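NudC domain-containing protein 2 (Mus musculus, PDB 2RH0) probably helps to regulate the LIS1/dynein pathway by stabilising LIS1 together with the Hsp90 chaperone. Local coordinates at residues Gly7-Gly12 with Gln112-Arg117; Val25-Gln30 with Glu57-Lys62; Ile40-Gln45 with Val49-Gly54. All coordinates share one frame; numbering follows the deposited sequence. Where two conformers were deposited one is given.

Interaction 1. Residues Gly7-Gly12 with Gln112-Arg117; sequences GVVPCG and QDQMQR
The side-chain amide of Gln114 reaches out from its helix to take the backbone carbonyl of Gly7, and this one hydrogen bond is the polar heart of the contact. NE2 of Gln114 lies 2.8 Å from O of Gly7, with an N-H...O angle of 155°; the acceptor sits close to the plane of the amide, so the N-H is well aimed. The donor meets the carbonyl well off the C=O direction, at 122°, and a little tilted from its plane. The other half of the amide is also closely packed: OE1 of Gln114 comes to 3.3 Å from CA of Gly7. A residue without a side chain suits this spot twice over, since a CB here would run into OE1 of Gln114 and the positive phi of 71° is one that glycine adopts easily. Glutamine suits the helix position through its length, for the chain runs extended beyond CG and sets the amide down at the loop. The partners are the irregular lead-in to the short strand 11-12, which pairs with strand 16-20 at the edge of a sheet of the CS domain, and the long C-terminal helix 109-127. Buried on this helix is Met115, a selenomethionine that packs on Cys96. Away from Gly7 the packing thins. Val9 brings only CG2 to the amide, 3.9 Å from NE2 of Gln114, and Val9 also packs on Gln114 of the second subunit, whose own Val9 touches Gln114 here. One turn along the helix, on its exposed side, Arg117 NE approaches OD2 of Asp113 at 3.3 Å in the plane of the guanidinium group, a salt bridge whose hydrogen bond is weak.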
loop_
_atom_site.group_PDB
_atom_site.type_symbol
_atom_site.label_atom_id
_atom_site.label_comp_id
_atom_site.label_asym_id
_atom_site.label_seq_id
_atom_site.Cartn_x
_atom_site.Cartn_y
_atom_site.Cartn_z
ATOM N N GLY A 7 -6.819 -0.594 -4.425
ATOM C CA GLY A 7 -6.978 0.796 -4.780
ATOM C C GLY A 7 -6.751 1.839 -3.670
ATOM O O GLY A 7 -7.020 3.026 -3.881
ATOM N N VAL A 8 -6.293 1.431 -2.496
ATOM C CA VAL A 8 -5.922 2.412 -1.484
ATOM C C VAL A 8 -4.588 3.032 -1.879
ATOM O O VAL A 8 -3.636 2.384 -2.277
ATOM C CB VAL A 8 -5.920 1.858 -0.059
ATOM C CG1 VAL A 8 -5.587 2.922 0.926
ATOM C CG2 VAL A 8 -7.278 1.336 0.245
ATOM N N VAL A 9 -4.564 4.332 -1.758
ATOM C CA VAL A 9 -3.486 5.127 -2.237
ATOM C C VAL A 9 -2.700 5.675 -1.051
ATOM O O VAL A 9 -3.236 6.520 -0.277
ATOM C CB VAL A 9 -4.075 6.296 -3.041
ATOM C CG1 VAL A 9 -3.138 6.605 -4.219
ATOM C CG2 VAL A 9 -5.606 5.977 -3.498
ATOM N N PRO A 10 -1.472 5.183 -0.858
ATOM C CA PRO A 10 -0.659 5.649 0.244
ATOM C C PRO A 10 0.208 6.863 0.012
ATOM O O PRO A 10 0.494 7.253 -1.132
ATOM C CB PRO A 10 0.227 4.455 0.536
ATOM C CG PRO A 10 0.447 3.827 -0.780
ATOM C CD PRO A 10 -0.761 4.126 -1.621
ATOM N N CYS A 11 0.559 7.506 1.135
ATOM C CA CYS A 11 1.564 8.570 1.156
ATOM C C CYS A 11 2.649 8.003 2.048
ATOM O O CYS A 11 2.396 7.666 3.196
ATOM C CB CYS A 11 0.969 9.867 1.705
ATOM S SG CYS A 11 2.110 11.282 1.731
ATOM N N GLY A 12 3.840 7.812 1.485
ATOM C CA GLY A 12 4.964 7.320 2.227
ATOM C C GLY A 12 5.549 8.395 3.127
ATOM O O GLY A 12 5.492 9.581 2.835
ATOM N N GLN A 112 -7.697 -1.008 -12.051
ATOM C CA GLN A 112 -6.916 -1.068 -13.304
ATOM C C GLN A 112 -6.718 0.337 -13.820
ATOM O O GLN A 112 -5.675 0.650 -14.393
ATOM C CB GLN A 112 -7.666 -1.824 -14.381
ATOM C CG GLN A 112 -7.855 -3.283 -14.121
ATOM C CD GLN A 112 -8.431 -4.070 -15.357
ATOM O OE1 GLN A 112 -8.343 -3.643 -16.515
ATOM N NE2 GLN A 112 -9.004 -5.214 -15.077
ATOM N N ASP A 113 -7.753 1.179 -13.650
ATOM C CA ASP A 113 -7.693 2.546 -14.154
ATOM C C ASP A 113 -6.717 3.349 -13.281
ATOM O O ASP A 113 -5.958 4.157 -13.822
ATOM C CB ASP A 113 -9.079 3.237 -14.253
ATOM C CG ASP A 113 -8.957 4.643 -14.833
ATOM O OD1 ASP A 113 -8.478 4.738 -15.966
ATOM O OD2 ASP A 113 -9.238 5.639 -14.144
ATOM N N GLN A 114 -6.759 3.150 -11.955
ATOM C CA GLN A 114 -5.812 3.804 -11.055
ATOM C C GLN A 114 -4.387 3.424 -11.423
ATOM O O GLN A 114 -3.504 4.266 -11.461
ATOM C CB GLN A 114 -6.038 3.408 -9.625
ATOM C CG GLN A 114 -7.303 3.993 -8.937
ATOM C CD GLN A 114 -7.578 3.333 -7.607
ATOM O OE1 GLN A 114 -8.076 2.215 -7.582
ATOM N NE2 GLN A 114 -7.271 4.027 -6.471
HETATM N N MSE A 115 -4.158 2.131 -11.630
HETATM C CA MSE A 115 -2.838 1.653 -12.002
HETATM C C MSE A 115 -2.362 2.266 -13.279
HETATM O O MSE A 115 -1.232 2.710 -13.350
HETATM C CB MSE A 115 -2.833 0.121 -12.086
HETATM C CG MSE A 115 -2.930 -0.547 -10.726
HETATM SE SE MSE A 115 -2.960 -2.488 -10.859
HETATM C CE MSE A 115 -2.612 -2.931 -9.047
ATOM N N GLN A 116 -3.218 2.325 -14.294
ATOM C CA GLN A 116 -2.855 2.895 -15.588
ATOM C C GLN A 116 -2.506 4.383 -15.486
ATOM O O GLN A 116 -1.577 4.862 -16.130
ATOM C CB GLN A 116 -4.003 2.695 -16.593
ATOM C CG GLN A 116 -3.671 3.245 -17.969
ATOM C CD GLN A 116 -2.511 2.494 -18.615
ATOM O OE1 GLN A 116 -2.693 1.413 -19.131
ATOM N NE2 GLN A 116 -1.314 3.069 -18.568
ATOM N N ARG A 117 -3.306 5.119 -14.709
ATOM C CA ARG A 117 -3.039 6.501 -14.473
ATOM C C ARG A 117 -1.697 6.747 -13.828
ATOM O O ARG A 117 -1.044 7.680 -14.206
ATOM C CB ARG A 117 -4.136 7.132 -13.610
ATOM C CG ARG A 117 -5.380 7.401 -14.396
ATOM C CD ARG A 117 -6.424 8.024 -13.477
ATOM N NE ARG A 117 -7.513 8.501 -14.275
ATOM C CZ ARG A 117 -7.566 9.714 -14.827
ATOM N NH1 ARG A 117 -6.595 10.564 -14.665
ATOM N NH2 ARG A 117 -8.616 10.035 -15.558
#

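Interaction 2. Residues Val25-Gln30 with Glu57-Lys62; sequences VFIEVQ and EILKGK
The strand segments 25-30 and 57-62 stand apart with no hydrogen bond between them, the nearest CA atoms, those of Val29 and Ile58, being 8.3 Å from each other, so branched aliphatic side chains must bridge the gap. Ile58 answers Val29, with CG2 of Ile58 3.7 Å from CG1 of Val29, the two side chains meeting at a slant. On Val29 the touching methyl is the one turned away from the backbone N (chi1 -173°). Ile27 and Leu59 approach end to end instead: CG2 of Ile27 faces CD2 of Leu59 at 4.0 Å. These strands belong to two different antiparallel sheets, and the contact is part of the hydrophobic interior of the beta sandwich of the CS domain, the fold shared with p23 and the small heat-shock proteins. Ile58 and Leu59 are neighbours in sequence, yet both point toward the opposite sheet. The cause is a classic beta bulge, in which the two residues together face Leu51 on the adjoining strand; Ile58 has a psi of -36°, unusual for a strand. Trp15 also packs against Ile27, Val29 and Ile58. Phe26 and Glu28 lead to the other face of their strand, where they also meet the second subunit: the Phe26 ring lies nearly parallel to that of Tyr19, and OE2 of Glu28 is hydrogen-bonded to the same tyrosine's hydroxyl.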
loop_
_atom_site.group_PDB
_atom_site.type_symbol
_atom_site.label_atom_id
_atom_site.label_comp_id
_atom_site.label_asym_id
_atom_site.label_seq_id
_atom_site.Cartn_x
_atom_site.Cartn_y
_atom_site.Cartn_z
ATOM N N VAL A 25 -8.885 7.424 8.763
ATOM C CA VAL A 25 -7.482 7.672 8.447
ATOM C C VAL A 25 -6.644 6.532 8.997
ATOM O O VAL A 25 -6.887 6.059 10.113
ATOM C CB VAL A 25 -7.024 9.040 8.973
ATOM C CG1 VAL A 25 -5.538 9.263 8.650
ATOM C CG2 VAL A 25 -7.950 10.155 8.402
ATOM N N PHE A 26 -5.673 6.065 8.208
ATOM C CA PHE A 26 -4.851 4.901 8.560
ATOM C C PHE A 26 -3.420 5.337 8.630
ATOM O O PHE A 26 -2.963 6.070 7.766
ATOM C CB PHE A 26 -5.025 3.779 7.507
ATOM C CG PHE A 26 -6.460 3.283 7.393
ATOM C CD1 PHE A 26 -7.381 3.977 6.659
ATOM C CD2 PHE A 26 -6.871 2.121 8.038
ATOM C CE1 PHE A 26 -8.692 3.570 6.580
ATOM C CE2 PHE A 26 -8.194 1.698 7.944
ATOM C CZ PHE A 26 -9.096 2.434 7.217
ATOM N N ILE A 27 -2.742 4.953 9.700
ATOM C CA ILE A 27 -1.331 5.294 9.902
ATOM C C ILE A 27 -0.616 4.002 10.171
ATOM O O ILE A 27 -0.909 3.345 11.156
ATOM C CB ILE A 27 -1.081 6.285 11.101
ATOM C CG1 ILE A 27 -2.085 7.446 11.069
ATOM C CG2 ILE A 27 0.395 6.808 11.079
ATOM C CD1 ILE A 27 -2.005 8.349 12.285
ATOM N N GLU A 28 0.318 3.630 9.291
ATOM C CA GLU A 28 1.123 2.449 9.475
ATOM C C GLU A 28 2.562 2.812 9.776
ATOM O O GLU A 28 3.258 3.385 8.939
ATOM C CB GLU A 28 1.022 1.549 8.214
ATOM C CG GLU A 28 -0.435 1.134 7.924
ATOM C CD GLU A 28 -0.575 0.129 6.835
ATOM O OE1 GLU A 28 0.416 -0.107 6.117
ATOM O OE2 GLU A 28 -1.693 -0.416 6.708
ATOM N N VAL A 29 3.021 2.448 10.965
ATOM C CA VAL A 29 4.334 2.858 11.478
ATOM C C VAL A 29 5.221 1.633 11.644
ATOM O O VAL A 29 4.916 0.779 12.440
ATOM C CB VAL A 29 4.157 3.602 12.834
ATOM C CG1 VAL A 29 5.483 4.210 13.357
ATOM C CG2 VAL A 29 3.054 4.671 12.695
ATOM N N GLN A 30 6.284 1.510 10.846
ATOM C CA GLN A 30 7.229 0.416 11.010
ATOM C C GLN A 30 7.944 0.510 12.343
ATOM O O GLN A 30 8.349 1.580 12.767
ATOM C CB GLN A 30 8.260 0.410 9.881
ATOM C CG GLN A 30 7.643 0.072 8.515
ATOM C CD GLN A 30 7.119 -1.344 8.453
ATOM O OE1 GLN A 30 7.825 -2.281 8.839
ATOM N NE2 GLN A 30 5.879 -1.516 7.975
ATOM N N GLU A 57 10.195 8.751 20.709
ATOM C CA GLU A 57 9.049 9.359 20.032
ATOM C C GLU A 57 9.199 9.148 18.553
ATOM O O GLU A 57 10.237 9.500 17.995
ATOM C CB GLU A 57 8.982 10.858 20.323
ATOM C CG GLU A 57 7.793 11.596 19.722
ATOM C CD GLU A 57 7.951 13.114 19.841
ATOM O OE1 GLU A 57 8.075 13.631 20.982
ATOM O OE2 GLU A 57 7.971 13.791 18.778
ATOM N N ILE A 58 8.184 8.555 17.920
ATOM C CA ILE A 58 8.207 8.311 16.476
ATOM C C ILE A 58 7.322 9.284 15.699
ATOM O O ILE A 58 7.669 9.707 14.604
ATOM C CB ILE A 58 7.722 6.904 16.126
ATOM C CG1 ILE A 58 8.389 5.850 16.992
ATOM C CG2 ILE A 58 7.985 6.631 14.687
ATOM C CD1 ILE A 58 9.866 5.953 17.025
ATOM N N LEU A 59 6.188 9.661 16.284
ATOM C CA LEU A 59 5.254 10.519 15.629
ATOM C C LEU A 59 4.509 11.324 16.672
ATOM O O LEU A 59 4.123 10.807 17.695
ATOM C CB LEU A 59 4.288 9.653 14.835
ATOM C CG LEU A 59 2.948 10.216 14.436
ATOM C CD1 LEU A 59 3.121 11.356 13.425
ATOM C CD2 LEU A 59 2.139 9.076 13.858
ATOM N N LYS A 60 4.309 12.601 16.415
ATOM C CA LYS A 60 3.625 13.451 17.373
ATOM C C LYS A 60 3.245 14.708 16.664
ATOM O O LYS A 60 4.106 15.346 16.063
ATOM C CB LYS A 60 4.564 13.831 18.511
ATOM C CG LYS A 60 3.895 14.656 19.624
ATOM C CD LYS A 60 4.926 15.164 20.603
ATOM C CE LYS A 60 4.352 15.348 22.000
ATOM N NZ LYS A 60 3.029 16.017 22.018
ATOM N N GLY A 61 1.986 15.092 16.750
ATOM C CA GLY A 61 1.599 16.349 16.173
ATOM C C GLY A 61 0.122 16.527 16.109
ATOM O O GLY A 61 -0.637 15.682 16.565
ATOM N N LYS A 62 -0.256 17.644 15.510
ATOM C CA LYS A 62 -1.627 18.056 15.391
ATOM C C LYS A 62 -2.162 17.492 14.105
ATOM O O LYS A 62 -1.524 17.630 13.031
ATOM C CB LYS A 62 -1.718 19.574 15.352
ATOM C CG LYS A 62 -3.133 20.103 15.352
ATOM C CD LYS A 62 -3.150 21.553 15.022
ATOM C CE LYS A 62 -4.392 22.255 15.515
ATOM N NZ LYS A 62 -4.326 23.676 15.037
#

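Interaction 3. Residues Ile40-Gln45 with Val49-Gly54; sequences IQCGLQ and VALAVG
Ile40 meets two side chains of the neighbouring strand in two different ways. It lies alongside Val53, pointing the same way, with CD1 of Ile40 4.0 Å from CG2 of Val53; its other branch, CG2, is crossed at an angle by Leu51, whose CD1 comes to 3.8 Å. Leu51 can lean that way because its CG is swung away from the backbone N (chi1 173°), and the same CD1 brushes CB of Cys42. At the far end Leu44 and Val49 cross obliquely, with CD2 of Leu44 3.8 Å from CG1 of Val49. All these apolar residues share one face of the sheet, where Trp74 packs on Ile40 and Cys42, and Ile84 of the second subunit on Cys42 and Leu44. The other face carries Gln41, suited to solvent, with the small Gly43, Ala50 and Ala52. Beneath the side chains, Gln41 and Ala52 exchange two hydrogen bonds, N of Gln41 to O of Ala52 at 3.0 Å and N of Ala52 to O of Gln41 at 2.9 Å. Gly43 and Ala50 form the next such pair, its bond from Ala50 N weak. With strand directions 179° apart, this is an antiparallel beta hairpin of the CS-domain sandwich, its larger apolar side chains on one face and strand 40-44 outermost in the sheet within this chain.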
loop_
_atom_site.group_PDB
_atom_site.type_symbol
_atom_site.label_atom_id
_atom_site.label_comp_id
_atom_site.label_asym_id
_atom_site.label_seq_id
_atom_site.Cartn_x
_atom_site.Cartn_y
_atom_site.Cartn_z
ATOM N N ILE A 40 4.807 0.300 23.781
ATOM C CA ILE A 40 4.098 1.317 23.046
ATOM C C ILE A 40 3.405 2.301 23.985
ATOM O O ILE A 40 2.701 1.870 24.892
ATOM C CB ILE A 40 2.944 0.662 22.180
ATOM C CG1 ILE A 40 3.457 -0.420 21.198
ATOM C CG2 ILE A 40 2.120 1.690 21.397
ATOM C CD1 ILE A 40 4.561 -0.020 20.364
ATOM N N GLN A 41 3.620 3.596 23.765
ATOM C CA GLN A 41 2.760 4.606 24.385
ATOM C C GLN A 41 2.146 5.396 23.233
ATOM O O GLN A 41 2.827 5.938 22.369
ATOM C CB GLN A 41 3.477 5.511 25.383
ATOM C CG GLN A 41 2.495 6.247 26.351
ATOM C CD GLN A 41 1.755 5.291 27.310
ATOM O OE1 GLN A 41 0.529 5.146 27.246
ATOM N NE2 GLN A 41 2.506 4.615 28.166
ATOM N N CYS A 42 0.829 5.411 23.199
ATOM C CA CYS A 42 0.100 6.042 22.125
ATOM C C CYS A 42 -1.097 6.795 22.685
ATOM O O CYS A 42 -1.916 6.222 23.386
ATOM C CB CYS A 42 -0.374 4.968 21.182
ATOM S SG CYS A 42 -1.175 5.542 19.672
ATOM N N GLY A 43 -1.159 8.084 22.391
ATOM C CA GLY A 43 -2.288 8.940 22.771
ATOM C C GLY A 43 -3.000 9.377 21.500
ATOM O O GLY A 43 -2.379 9.927 20.580
ATOM N N LEU A 44 -4.291 9.114 21.436
ATOM C CA LEU A 44 -5.099 9.482 20.294
ATOM C C LEU A 44 -6.170 10.470 20.760
ATOM O O LEU A 44 -7.106 10.099 21.451
ATOM C CB LEU A 44 -5.713 8.245 19.657
ATOM C CG LEU A 44 -4.683 7.166 19.230
ATOM C CD1 LEU A 44 -5.370 5.902 18.697
ATOM C CD2 LEU A 44 -3.656 7.719 18.208
ATOM N N GLN A 45 -6.002 11.751 20.438
ATOM C CA GLN A 45 -6.979 12.755 20.841
ATOM C C GLN A 45 -7.657 13.208 19.582
ATOM O O GLN A 45 -7.217 12.848 18.484
ATOM C CB GLN A 45 -6.312 13.925 21.530
ATOM C CG GLN A 45 -5.614 13.533 22.812
ATOM C CD GLN A 45 -4.341 14.332 23.060
ATOM O OE1 GLN A 45 -4.282 15.137 23.976
ATOM N NE2 GLN A 45 -3.310 14.096 22.241
ATOM N N VAL A 49 -2.136 13.387 17.943
ATOM C CA VAL A 49 -1.667 12.014 18.063
ATOM C C VAL A 49 -0.229 12.022 18.545
ATOM O O VAL A 49 0.502 12.991 18.313
ATOM C CB VAL A 49 -1.754 11.205 16.725
ATOM C CG1 VAL A 49 -3.224 11.002 16.327
ATOM C CG2 VAL A 49 -0.946 11.888 15.573
ATOM N N ALA A 50 0.169 10.921 19.196
ATOM C CA ALA A 50 1.521 10.753 19.736
ATOM C C ALA A 50 1.814 9.294 19.849
ATOM O O ALA A 50 0.994 8.540 20.359
ATOM C CB ALA A 50 1.666 11.424 21.122
ATOM N N LEU A 51 2.983 8.895 19.380
ATOM C CA LEU A 51 3.405 7.506 19.438
ATOM C C LEU A 51 4.873 7.458 19.776
ATOM O O LEU A 51 5.690 8.115 19.132
ATOM C CB LEU A 51 3.152 6.816 18.108
ATOM C CG LEU A 51 3.668 5.385 17.893
ATOM C CD1 LEU A 51 3.005 4.321 18.777
ATOM C CD2 LEU A 51 3.419 5.111 16.502
ATOM N N ALA A 52 5.196 6.682 20.798
ATOM C CA ALA A 52 6.560 6.437 21.229
ATOM C C ALA A 52 6.676 4.926 21.375
ATOM O O ALA A 52 5.731 4.286 21.822
ATOM C CB ALA A 52 6.847 7.113 22.538
ATOM N N VAL A 53 7.789 4.382 20.876
ATOM C CA VAL A 53 8.130 2.966 20.936
ATOM C C VAL A 53 9.433 2.846 21.738
ATOM O O VAL A 53 10.432 3.539 21.467
ATOM C CB VAL A 53 8.346 2.315 19.547
ATOM C CG1 VAL A 53 8.642 0.859 19.715
ATOM C CG2 VAL A 53 7.135 2.472 18.663
ATOM N N GLY A 54 9.413 1.994 22.758
ATOM C CA GLY A 54 10.561 1.841 23.640
ATOM C C GLY A 54 11.084 3.186 24.098
ATOM O O GLY A 54 12.286 3.407 24.082
#

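In the fold
Along the chain the three contacts lie one within another: the residues of interaction 3 fall between the two segments of interaction 2, and these between the segments of interaction 1. Interactions 2 and 3 are neighbours, centres about 8 Å apart, because strands 48-53 and 56-62 adjoin in one sheet; the backbone of Leu51 is hydrogen-bonded to both bulge residues, and its side chain packs on Val29 of the other sheet. Interaction 1 lies across the chain's centre, about 22 Å and 29 Å from the centres of interactions 2 and 3, joining the helix to the loop that leads into the sheet holding strand 24-30. That strand continues its sheet into the second subunit, so in this two-chain assembly each contact also borders the subunit interface.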